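PDB 5EJR: myosin-I heavy chain from Dictyostelium discoideum, which is an actin-based class VII motor with ATPase activity, involved in the early steps of phagocytosis and in adhesion, seen here as its C-terminal MyTH4-FERM tail piece. Local coordinates for residues V339-S344 / L378-I383; I346-L351 / R370-D375. One frame throughout, in Å; residues are numbered along the deposited sequence.

Interaction 1 (V339-S344 / L378-I383)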
ATOM      1  N   VAL A 339     -11.120 -30.225  12.525  1.00 33.58           N
ATOM      2  CA  VAL A 339     -10.912 -31.545  11.958  1.00 31.91           C
ATOM      3  C   VAL A 339     -10.518 -32.549  13.045  1.00 32.33           C
ATOM      4  O   VAL A 339      -9.752 -32.206  13.945  1.00 30.93           O
ATOM      5  CB  VAL A 339      -9.851 -31.302  10.834  1.00 35.95           C
ATOM      6  CG1 VAL A 339      -8.415 -31.285  11.345  1.00 36.82           C
ATOM      7  CG2 VAL A 339     -10.027 -32.206   9.638  1.00 34.80           C
ATOM      8  N   ASN A 340     -11.119 -33.751  13.030  1.00 29.03           N
ATOM      9  CA  ASN A 340     -10.750 -34.759  14.012  1.00 29.47           C
ATOM     10  C   ASN A 340      -9.497 -35.533  13.511  1.00 30.92           C
ATOM     11  O   ASN A 340      -9.054 -35.301  12.382  1.00 27.33           O
ATOM     12  CB  ASN A 340     -11.939 -35.657  14.390  1.00 32.86           C
ATOM     13  CG  ASN A 340     -12.331 -36.738  13.405  1.00 56.79           C
ATOM     14  OD1 ASN A 340     -11.835 -36.817  12.281  1.00 41.80           O
ATOM     15  ND2 ASN A 340     -13.223 -37.628  13.829  1.00 49.23           N
ATOM     16  N   GLU A 341      -8.936 -36.431  14.338  1.00 28.32           N
ATOM     17  CA  GLU A 341      -7.732 -37.209  14.003  1.00 28.13           C
ATOM     18  C   GLU A 341      -7.901 -38.121  12.772  1.00 29.42           C
ATOM     19  O   GLU A 341      -6.970 -38.231  11.976  1.00 29.31           O
ATOM     20  CB  GLU A 341      -7.230 -37.989  15.215  1.00 30.00           C
ATOM     21  CG  GLU A 341      -6.687 -37.046  16.288  1.00 45.70           C
ATOM     22  CD  GLU A 341      -6.536 -37.593  17.698  1.00 63.64           C
ATOM     23  OE1 GLU A 341      -6.949 -38.750  17.944  1.00 70.35           O
ATOM     24  OE2 GLU A 341      -5.983 -36.867  18.558  1.00 40.47           O
ATOM     25  N   LYS A 342      -9.071 -38.749  12.610  1.00 25.80           N
ATOM     26  CA  LYS A 342      -9.373 -39.588  11.432  1.00 24.31           C
ATOM     27  C   LYS A 342      -9.364 -38.720  10.157  1.00 24.28           C
ATOM     28  O   LYS A 342      -8.682 -39.071   9.208  1.00 24.38           O
ATOM     29  CB  LYS A 342     -10.711 -40.331  11.582  1.00 28.06           C
ATOM     30  CG  LYS A 342     -10.905 -41.376  10.475  1.00 44.62           C
ATOM     31  CD  LYS A 342     -12.245 -42.084  10.536  1.00 56.30           C
ATOM     32  CE  LYS A 342     -12.370 -43.143   9.460  1.00 68.30           C
ATOM     33  NZ  LYS A 342     -12.747 -42.569   8.141  1.00 78.39           N
ATOM     34  N   ASP A 343     -10.051 -37.563  10.164  1.00 22.56           N
ATOM     35  CA  ASP A 343     -10.068 -36.632   9.032  1.00 22.37           C
ATOM     36  C   ASP A 343      -8.671 -36.142   8.708  1.00 19.91           C
ATOM     37  O   ASP A 343      -8.331 -36.012   7.525  1.00 18.03           O
ATOM     38  CB  ASP A 343     -10.971 -35.417   9.329  1.00 26.32           C
ATOM     39  CG  ASP A 343     -12.447 -35.741   9.526  1.00 42.17           C
ATOM     40  OD1 ASP A 343     -12.892 -36.812   9.046  1.00 38.85           O
ATOM     41  OD2 ASP A 343     -13.159 -34.918  10.161  1.00 54.18           O
ATOM     42  N   SER A 344      -7.844 -35.868   9.754  1.00 15.53           N
ATOM     43  CA  SER A 344      -6.482 -35.369   9.515  1.00 14.78           C
ATOM     44  C   SER A 344      -5.614 -36.436   8.885  1.00 15.19           C
ATOM     45  O   SER A 344      -4.751 -36.116   8.069  1.00 15.37           O
ATOM     46  CB  SER A 344      -5.836 -34.884  10.813  1.00 15.77           C
ATOM     47  OG  SER A 344      -6.479 -33.721  11.309  1.00 20.28           O
ATOM     48  N   LEU A 378      -0.635 -32.258  14.911  1.00 15.98           N
ATOM     49  CA  LEU A 378       0.352 -33.260  15.325  1.00 16.76           C
ATOM     50  C   LEU A 378       0.429 -33.353  16.866  1.00 19.56           C
ATOM     51  O   LEU A 378       0.562 -34.451  17.394  1.00 18.14           O
ATOM     52  CB  LEU A 378       1.752 -32.909  14.753  1.00 16.70           C
ATOM     53  CG  LEU A 378       2.941 -33.833  15.188  1.00 20.87           C
ATOM     54  CD1 LEU A 378       2.800 -35.254  14.593  1.00 21.31           C
ATOM     55  CD2 LEU A 378       4.280 -33.260  14.702  1.00 19.92           C
ATOM     56  N   ASN A 379       0.330 -32.204  17.559  1.00 15.38           N
ATOM     57  CA  ASN A 379       0.375 -32.081  19.012  1.00 16.57           C
ATOM     58  C   ASN A 379      -0.575 -32.985  19.773  1.00 19.21           C
ATOM     59  O   ASN A 379      -0.290 -33.341  20.921  1.00 19.66           O
ATOM     60  CB  ASN A 379       0.086 -30.621  19.407  1.00 19.62           C
ATOM     61  CG  ASN A 379       1.259 -29.732  19.218  1.00 19.98           C
ATOM     62  OD1 ASN A 379       2.327 -30.184  18.796  1.00 19.96           O
ATOM     63  ND2 ASN A 379       1.051 -28.421  19.370  1.00 16.45           N
ATOM     64  N   SER A 380      -1.707 -33.338  19.165  1.00 17.31           N
ATOM     65  CA  SER A 380      -2.737 -34.107  19.862  1.00 19.27           C
ATOM     66  C   SER A 380      -2.383 -35.595  20.102  1.00 22.76           C
ATOM     67  O   SER A 380      -3.003 -36.206  20.953  1.00 25.21           O
ATOM     68  CB  SER A 380      -4.093 -33.959  19.165  1.00 22.83           C
ATOM     69  OG  SER A 380      -4.256 -34.863  18.083  1.00 29.99           O
ATOM     70  N   GLN A 381      -1.427 -36.170  19.352  0.50 17.21           N
ATOM     71  CA  GLN A 381      -1.027 -37.585  19.514  0.50 17.14           C
ATOM     72  C   GLN A 381       0.458 -37.742  19.283  0.50 19.16           C
ATOM     73  O   GLN A 381       1.041 -36.967  18.526  0.50 17.16           O
ATOM     74  CB  GLN A 381      -1.733 -38.507  18.471  0.50 17.98           C
ATOM     75  CG  GLN A 381      -3.249 -38.696  18.598  0.50 27.42           C
ATOM     76  CD  GLN A 381      -3.753 -39.285  19.902  0.50 41.85           C
ATOM     77  OE1 GLN A 381      -3.165 -40.226  20.443  0.50 35.62           O
ATOM     78  NE2 GLN A 381      -4.822 -38.732  20.463  0.50 31.85           N
ATOM     79  N   ASN A 382       1.058 -38.817  19.838  1.00 15.71           N
ATOM     80  CA  ASN A 382       2.456 -39.160  19.564  1.00 16.11           C
ATOM     81  C   ASN A 382       2.577 -39.437  18.038  1.00 17.46           C
ATOM     82  O   ASN A 382       1.703 -40.061  17.468  1.00 16.84           O
ATOM     83  CB  ASN A 382       2.864 -40.422  20.376  1.00 16.56           C
ATOM     84  CG  ASN A 382       4.334 -40.657  20.370  1.00 28.27           C
ATOM     85  OD1 ASN A 382       4.942 -40.842  19.316  1.00 18.82           O
ATOM     86  ND2 ASN A 382       4.950 -40.578  21.548  1.00 13.50           N
ATOM     87  N   ILE A 383       3.628 -38.934  17.384  1.00 16.54           N
ATOM     88  CA  ILE A 383       3.870 -39.106  15.947  1.00 16.07           C
ATOM     89  C   ILE A 383       3.821 -40.608  15.516  1.00 20.27           C
ATOM     90  O   ILE A 383       3.343 -40.910  14.413  1.00 20.47           O
ATOM     91  CB  ILE A 383       5.175 -38.368  15.510  1.00 19.23           C
ATOM     92  CG1 ILE A 383       5.307 -38.350  13.963  1.00 19.95           C
ATOM     93  CG2 ILE A 383       6.444 -38.960  16.206  1.00 17.53           C
ATOM     94  CD1 ILE A 383       6.176 -37.230  13.373  1.00 22.23           C
TER

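Interaction 2 (I346-L351 / R370-D375)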
ATOM      1  N   ILE A 346      -6.716 -38.847   6.984  1.00 15.22           N
ATOM      2  CA  ILE A 346      -7.156 -38.986   5.569  1.00 14.95           C
ATOM      3  C   ILE A 346      -6.452 -37.901   4.745  1.00 17.74           C
ATOM      4  O   ILE A 346      -5.959 -38.180   3.653  1.00 15.65           O
ATOM      5  CB  ILE A 346      -8.723 -38.918   5.452  1.00 17.69           C
ATOM      6  CG1 ILE A 346      -9.359 -40.181   6.070  1.00 19.31           C
ATOM      7  CG2 ILE A 346      -9.182 -38.770   3.968  1.00 18.75           C
ATOM      8  CD1 ILE A 346     -10.881 -40.052   6.519  1.00 24.77           C
ATOM      9  N   ILE A 347      -6.372 -36.663   5.299  1.00 15.05           N
ATOM     10  CA  ILE A 347      -5.715 -35.536   4.629  1.00 15.18           C
ATOM     11  C   ILE A 347      -4.251 -35.852   4.436  1.00 18.48           C
ATOM     12  O   ILE A 347      -3.733 -35.722   3.335  1.00 15.58           O
ATOM     13  CB  ILE A 347      -5.964 -34.180   5.356  1.00 17.86           C
ATOM     14  CG1 ILE A 347      -7.464 -33.762   5.193  1.00 19.57           C
ATOM     15  CG2 ILE A 347      -5.033 -33.074   4.799  1.00 16.72           C
ATOM     16  CD1 ILE A 347      -8.003 -32.770   6.344  1.00 26.85           C
ATOM     17  N   ALA A 348      -3.594 -36.311   5.514  1.00 14.80           N
ATOM     18  CA  ALA A 348      -2.186 -36.689   5.473  1.00 13.90           C
ATOM     19  C   ALA A 348      -1.980 -37.777   4.416  1.00 17.32           C
ATOM     20  O   ALA A 348      -1.110 -37.604   3.578  1.00 16.01           O
ATOM     21  CB  ALA A 348      -1.748 -37.154   6.856  1.00 14.01           C
ATOM     22  N   ALA A 349      -2.886 -38.802   4.335  1.00 14.87           N
ATOM     23  CA  ALA A 349      -2.776 -39.870   3.314  1.00 13.78           C
ATOM     24  C   ALA A 349      -2.804 -39.349   1.885  1.00 17.01           C
ATOM     25  O   ALA A 349      -1.974 -39.772   1.080  1.00 15.04           O
ATOM     26  CB  ALA A 349      -3.827 -40.956   3.518  1.00 13.04           C
ATOM     27  N   ILE A 350      -3.728 -38.401   1.580  1.00 13.37           N
ATOM     28  CA  ILE A 350      -3.837 -37.811   0.242  1.00 13.21           C
ATOM     29  C   ILE A 350      -2.593 -37.039  -0.085  1.00 15.69           C
ATOM     30  O   ILE A 350      -2.067 -37.175  -1.173  1.00 14.33           O
ATOM     31  CB  ILE A 350      -5.105 -36.900   0.115  1.00 15.26           C
ATOM     32  CG1 ILE A 350      -6.376 -37.721   0.231  1.00 15.90           C
ATOM     33  CG2 ILE A 350      -5.075 -36.114  -1.209  1.00 16.01           C
ATOM     34  CD1 ILE A 350      -7.582 -36.875   0.537  1.00 28.91           C
ATOM     35  N   LEU A 351      -2.159 -36.164   0.831  1.00 12.56           N
ATOM     36  CA  LEU A 351      -0.976 -35.339   0.622  1.00 12.74           C
ATOM     37  C   LEU A 351       0.290 -36.156   0.447  1.00 16.73           C
ATOM     38  O   LEU A 351       1.177 -35.742  -0.300  1.00 16.32           O
ATOM     39  CB  LEU A 351      -0.825 -34.279   1.738  1.00 11.86           C
ATOM     40  CG  LEU A 351      -1.947 -33.200   1.824  1.00 13.96           C
ATOM     41  CD1 LEU A 351      -1.614 -32.176   2.865  1.00 13.68           C
ATOM     42  CD2 LEU A 351      -2.131 -32.481   0.500  1.00 11.03           C
ATOM     43  N   ARG A 370       5.748 -35.183   9.026  1.00 14.52           N
ATOM     44  CA  ARG A 370       6.012 -33.748   9.195  1.00 14.17           C
ATOM     45  C   ARG A 370       5.804 -32.939   7.893  1.00 18.13           C
ATOM     46  O   ARG A 370       5.663 -31.743   7.965  1.00 17.62           O
ATOM     47  CB  ARG A 370       7.439 -33.518   9.704  1.00 14.81           C
ATOM     48  CG  ARG A 370       7.732 -34.157  11.051  1.00 20.01           C
ATOM     49  CD  ARG A 370       6.784 -33.715  12.161  1.00 17.57           C
ATOM     50  NE  ARG A 370       6.806 -32.264  12.404  1.00 18.38           N
ATOM     51  CZ  ARG A 370       7.739 -31.609  13.088  1.00 22.64           C
ATOM     52  NH1 ARG A 370       8.811 -32.245  13.542  1.00 14.30           N
ATOM     53  NH2 ARG A 370       7.629 -30.310  13.284  1.00 19.56           N
ATOM     54  N   GLN A 371       5.842 -33.574   6.720  1.00 14.71           N
ATOM     55  CA  GLN A 371       5.642 -32.854   5.453  1.00 13.14           C
ATOM     56  C   GLN A 371       4.146 -32.626   5.163  1.00 17.59           C
ATOM     57  O   GLN A 371       3.805 -31.881   4.228  1.00 18.27           O
ATOM     58  CB  GLN A 371       6.255 -33.663   4.304  1.00 14.36           C
ATOM     59  CG  GLN A 371       7.796 -33.831   4.348  1.00 18.66           C
ATOM     60  CD  GLN A 371       8.250 -34.660   3.155  1.00 40.96           C
ATOM     61  OE1 GLN A 371       8.017 -35.880   3.060  1.00 31.35           O
ATOM     62  NE2 GLN A 371       8.822 -33.997   2.168  1.00 40.59           N
ATOM     63  N   VAL A 372       3.261 -33.301   5.902  1.00 12.84           N
ATOM     64  CA  VAL A 372       1.824 -33.287   5.595  1.00 12.13           C
ATOM     65  C   VAL A 372       0.877 -32.991   6.771  1.00 16.42           C
ATOM     66  O   VAL A 372      -0.348 -32.896   6.551  1.00 17.64           O
ATOM     67  CB  VAL A 372       1.395 -34.607   4.883  1.00 15.18           C
ATOM     68  CG1 VAL A 372       2.146 -34.782   3.571  1.00 15.30           C
ATOM     69  CG2 VAL A 372       1.559 -35.837   5.798  1.00 14.77           C
ATOM     70  N   LEU A 373       1.398 -32.823   7.991  1.00 14.55           N
ATOM     71  CA  LEU A 373       0.513 -32.468   9.103  1.00 15.28           C
ATOM     72  C   LEU A 373       1.084 -31.244   9.769  1.00 19.70           C
ATOM     73  O   LEU A 373       2.289 -31.250  10.030  1.00 18.78           O
ATOM     74  CB  LEU A 373       0.434 -33.561  10.170  1.00 17.01           C
ATOM     75  CG  LEU A 373      -0.450 -34.742   9.997  1.00 23.44           C
ATOM     76  CD1 LEU A 373      -0.350 -35.602  11.257  1.00 24.04           C
ATOM     77  CD2 LEU A 373      -1.944 -34.327   9.729  1.00 22.89           C
ATOM     78  N   PRO A 374       0.276 -30.206  10.101  1.00 16.23           N
ATOM     79  CA  PRO A 374       0.849 -29.053  10.829  1.00 17.36           C
ATOM     80  C   PRO A 374       1.079 -29.434  12.297  1.00 19.32           C
ATOM     81  O   PRO A 374       0.382 -30.313  12.810  1.00 18.08           O
ATOM     82  CB  PRO A 374      -0.251 -27.989  10.731  1.00 18.65           C
ATOM     83  CG  PRO A 374      -1.520 -28.786  10.640  1.00 23.21           C
ATOM     84  CD  PRO A 374      -1.180 -30.052   9.883  1.00 18.26           C
ATOM     85  N   ASP A 375       1.974 -28.718  12.999  1.00 16.60           N
ATOM     86  CA  ASP A 375       2.257 -28.982  14.430  1.00 17.72           C
ATOM     87  C   ASP A 375       1.023 -28.922  15.303  1.00 21.07           C
ATOM     88  O   ASP A 375       0.882 -29.729  16.216  1.00 17.77           O
ATOM     89  CB  ASP A 375       3.310 -27.998  14.967  1.00 18.93           C
ATOM     90  CG  ASP A 375       4.695 -28.184  14.382  1.00 27.89           C
ATOM     91  OD1 ASP A 375       4.895 -29.151  13.586  1.00 28.84           O
ATOM     92  OD2 ASP A 375       5.581 -27.376  14.706  1.00 31.13           O
TER

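Interaction 1 (V339-S344 / L378-I383)
Glu341 reaches over Ser380 and Gln381 with its carboxylate, and its OE2 accepts two hydrogen bonds. Ser380 OG gives the firm one to Glu341 OE2 at 2.7 Å, arriving on the anti side and somewhat out of the carboxylate plane. Gln381 is modelled in two conformers, so the second bond, which belongs to one of them, is less certain. In that conformer Gln381 NE2 donates to Glu341 OE2 at 2.9 Å from the syn side, with an N-H...O angle of 159°. The oxygen then lies almost in the plane of the Gln381 amide. The Glu341 and Gln381 side chains cross at about a right angle, their flat ends turned 81° against each other. Glu341 is extended beyond CG, which carries its carboxylate across to the turn. Gln381 instead folds back at chi2 (-59°), bringing NE2 round to the oxygen. The negative charge is probably eased by Ser380 OG and, in this conformer, by Gln381 NE2.

The partners sit on a type I beta turn from Leu378 to Gln381. Glu341 starts its helix, whose N-cap is Asn340: Asn340 OD1 accepts from Asp343 N at 2.9 Å. The contact lies at the surface of the central, helical FERM lobe. It ties the start of helix 341-355 to the link between helices 375-378 and 383-394, with Trp386 of the latter touching Glu341, Ser380 and Gln381.

Interaction 2 (I346-L351 / R370-D375)
Val372 straddles the helix backbone between Ala348 and Leu351, one methyl on each. Val372 CG1 meets Leu351 CB at 3.5 Å, the closest approach here. Val372 CG2 meets Ala348 CB at 3.7 Å. Chi1 of -60° sets CG1 anti to the carbonyl carbon, toward Leu351, and CG2 between N and the carbonyl carbon, toward Ala348. The methyls thus meet residues about one helical turn apart. The small Ala348 probably allows the close approach: the CA atoms of Ala348 and Val372 are 5.3 Å apart. Leu373 adds a lighter touch, its CD2 reaching Ala348 CB at 4.0 Å. No hydrogen bond crosses between the segments, so this part is wholly apolar packing.

This is core packing in the helical F2 lobe of the FERM domain. Residues 370-375 join helix 366-370 to helix 375-378 and lie against helix 341-355. Phe409 of helix 402-416 and Trp331 of helix 317-332 also pack on Leu351. Two loop carbonyls have partners: Val372 O accepts from Trp331 NE1, and Gln371 O from Arg328 NH2. With an alanine here instead of Val372 both methyls go, which is likely to open a gap against Leu351 CB and Ala348 CB and let the loop shift.

The far side of the loop is different. Arg370 and Asp375 are exposed and stay clear of residues 346-351. They pair with each other across the loop: Arg370 NH2 and Asp375 OD1 form a salt bridge at 3.0 Å. The bond is bent, at 138°, and the oxygen sits 27° out of the guanidinium plane.

The two contacts lie about 10 Å apart, centre to centre, in the helical lobe of the FERM domain. Both use helix 341-355: interaction 1 involves its first turn, interaction 2 its middle. Along the chain, interaction 2 is nested inside the loop closed by interaction 1. The partners follow in the order 370-375, 378-383, while their sites on the helix run the other way. The two also touch directly. Ser344 O lies 3.7 Å from Leu373 CD2, and Leu378 and Ile383 pack on Arg370. One contact is polar and at the surface, the other apolar and buried. They flank the short helix 375-378 and probably help to hold it beside helix 341-355.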